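Long-range contact in acetyl-xylan esterase (Streptomyces lividans, PDB 2CC0), which removes acetyl groups from acetylated xylan with the help of a bound metal ion, and probably contributes to plant cell wall degradation: residues N61-P67 / E80-Q85. Residues are numbered along the deposited sequence; the frame is centred on the assembly and turned at random. Where two conformers were deposited one is given.
Sequences NHSYTHP and EISRTQ. With ZN (zinc ion), chain C.
The H-x-x-x-H zinc motif of the polysaccharide deacetylase fold lies in loop 61-67. Glu80 of helix 74-90 binds its backbone, and Ile81 O and Gln85 hold the Asn61 side chain. His62 and His66 hold the zinc ion through NE2, with Asp13 completing the protein ligands. Both histidines point away from the helix, and the backbone between them meets Glu80. The Glu80 chain, bent at chi2 (-87°), brings its carboxylate to the backbone N-H groups of Tyr64 and Thr65. Its OE1 takes both donors, Tyr64 N at 2.8 Å and Thr65 N at 2.9 Å, the latter on the syn lone pair. Thr65 OG1 donates to Glu80 OE2 at 2.7 Å; with both oxygens bonded, the rotation of the carboxylate is fixed. Pro67 CD packs against Glu80 OE1. An alanine in place of Glu80 would probably leave both backbone N-H groups and the Thr65 hydroxyl without their acceptor, and leave the loop between the two histidines freer to shift. Beside this, the Arg83 guanidinium stacks off-centre over one face of the Tyr64 ring, with NH2 3.5 Å from Tyr64 CD2. Inside the loop, Ser63 OG accepts from His66 N in an ST motif. At the start of the loop, Asn61 has CG anti to the backbone N (chi1 -175°), which carries its amide to the helix. OD1 closes an Asx turn by accepting from Ser63 N, and the Thr84 methyl CG2 packs against it. Asn61 ND2 spends both hydrogens on the helix: one goes to Ile81 O at 3.1 Å, the other to Gln85 OE1 at 2.8 Å, almost straight at 177°.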
# COMPACT_ATOMS: atom_id res chain seq x y z
N ASN A 61 -6.20 -4.52 14.06
CA ASN A 61 -6.48 -3.42 15.01
C ASN A 61 -7.20 -2.27 14.31
O ASN A 61 -6.70 -1.75 13.29
CB ASN A 61 -5.12 -2.97 15.61
CG ASN A 61 -5.22 -1.92 16.71
OD1 ASN A 61 -6.01 -0.97 16.65
ND2 ASN A 61 -4.32 -2.04 17.70
N HIS A 62 -8.34 -1.84 14.86
CA HIS A 62 -9.12 -0.75 14.26
C HIS A 62 -9.40 0.36 15.30
O HIS A 62 -10.40 1.07 15.19
CB HIS A 62 -10.42 -1.27 13.64
CG HIS A 62 -11.09 -0.31 12.70
ND1 HIS A 62 -10.41 0.51 11.82
CD2 HIS A 62 -12.40 -0.10 12.46
CE1 HIS A 62 -11.28 1.21 11.10
NE2 HIS A 62 -12.49 0.87 11.47
N SER A 63 -8.46 0.55 16.24
CA SER A 63 -8.56 1.48 17.40
C SER A 63 -9.54 0.96 18.45
O SER A 63 -10.24 -0.03 18.22
CB SER A 63 -8.95 2.90 16.98
OG SER A 63 -10.36 3.01 16.82
N TYR A 64 -9.57 1.64 19.60
CA TYR A 64 -10.40 1.17 20.72
C TYR A 64 -11.85 1.64 20.60
O TYR A 64 -12.77 0.84 20.82
CB TYR A 64 -9.82 1.54 22.08
CG TYR A 64 -10.29 0.60 23.17
CD1 TYR A 64 -9.64 -0.62 23.38
CD2 TYR A 64 -11.38 0.93 23.99
CE1 TYR A 64 -10.08 -1.53 24.38
CE2 TYR A 64 -11.83 0.03 24.98
CZ TYR A 64 -11.18 -1.18 25.17
OH TYR A 64 -11.63 -2.06 26.14
N THR A 65 -12.04 2.91 20.25
CA THR A 65 -13.38 3.50 20.25
C THR A 65 -13.74 4.18 18.90
O THR A 65 -14.76 4.87 18.80
CB THR A 65 -13.52 4.59 21.37
OG1 THR A 65 -12.69 5.73 21.05
CG2 THR A 65 -13.15 4.05 22.76
N HIS A 66 -12.89 4.01 17.88
CA HIS A 66 -13.13 4.56 16.54
C HIS A 66 -13.17 6.12 16.51
O HIS A 66 -14.06 6.69 15.88
CB HIS A 66 -14.43 3.95 15.95
CG HIS A 66 -14.49 3.98 14.45
ND1 HIS A 66 -14.87 5.09 13.74
CD2 HIS A 66 -14.24 3.01 13.53
CE1 HIS A 66 -14.86 4.82 12.45
NE2 HIS A 66 -14.48 3.56 12.29
N PRO A 67 -12.20 6.79 17.16
CA PRO A 67 -12.18 8.26 17.09
C PRO A 67 -11.59 8.70 15.77
O PRO A 67 -10.98 7.89 15.06
CB PRO A 67 -11.20 8.64 18.21
CG PRO A 67 -10.25 7.50 18.27
CD PRO A 67 -11.08 6.26 17.98
N GLU A 80 -5.30 4.40 22.46
CA GLU A 80 -6.28 3.75 21.60
C GLU A 80 -5.68 2.51 20.93
O GLU A 80 -6.31 1.44 20.87
CB GLU A 80 -6.75 4.75 20.54
CG GLU A 80 -7.76 5.78 21.05
CD GLU A 80 -9.22 5.32 20.98
OE1 GLU A 80 -9.54 4.40 20.21
OE2 GLU A 80 -10.05 5.90 21.72
N ILE A 81 -4.48 2.64 20.40
CA ILE A 81 -3.84 1.52 19.71
C ILE A 81 -3.39 0.40 20.67
O ILE A 81 -3.68 -0.80 20.46
CB ILE A 81 -2.69 2.04 18.82
CG1 ILE A 81 -3.30 2.64 17.54
CG2 ILE A 81 -1.75 0.90 18.45
CD1 ILE A 81 -2.31 3.39 16.65
N SER A 82 -2.72 0.79 21.75
CA SER A 82 -2.21 -0.20 22.70
C SER A 82 -3.34 -0.98 23.40
O SER A 82 -3.24 -2.19 23.55
CB SER A 82 -1.27 0.44 23.71
OG SER A 82 -1.93 1.45 24.43
N ARG A 83 -4.41 -0.30 23.79
CA ARG A 83 -5.52 -0.98 24.45
C ARG A 83 -6.17 -1.99 23.51
O ARG A 83 -6.65 -3.04 23.93
CB ARG A 83 -6.55 0.02 24.96
CG ARG A 83 -6.09 0.76 26.22
CD ARG A 83 -6.48 2.22 26.17
NE ARG A 83 -7.89 2.42 26.37
CZ ARG A 83 -8.65 3.33 25.77
NH1 ARG A 83 -8.14 4.17 24.88
NH2 ARG A 83 -9.93 3.39 26.07
N THR A 84 -6.19 -1.65 22.21
CA THR A 84 -6.74 -2.58 21.24
C THR A 84 -5.83 -3.82 21.01
O THR A 84 -6.35 -4.94 20.86
CB THR A 84 -7.08 -1.82 19.93
OG1 THR A 84 -8.01 -0.77 20.24
CG2 THR A 84 -7.72 -2.77 18.92
N GLN A 85 -4.50 -3.61 20.98
CA GLN A 85 -3.55 -4.73 20.91
C GLN A 85 -3.83 -5.68 22.09
O GLN A 85 -3.98 -6.88 21.91
CB GLN A 85 -2.09 -4.25 21.00
CG GLN A 85 -1.60 -3.44 19.77
CD GLN A 85 -1.62 -4.27 18.48
OE1 GLN A 85 -2.63 -4.31 17.78
NE2 GLN A 85 -0.52 -4.98 18.21
ZN ZN C . -14.33 1.77 10.99
O HOH W 1 -16.10 2.18 9.98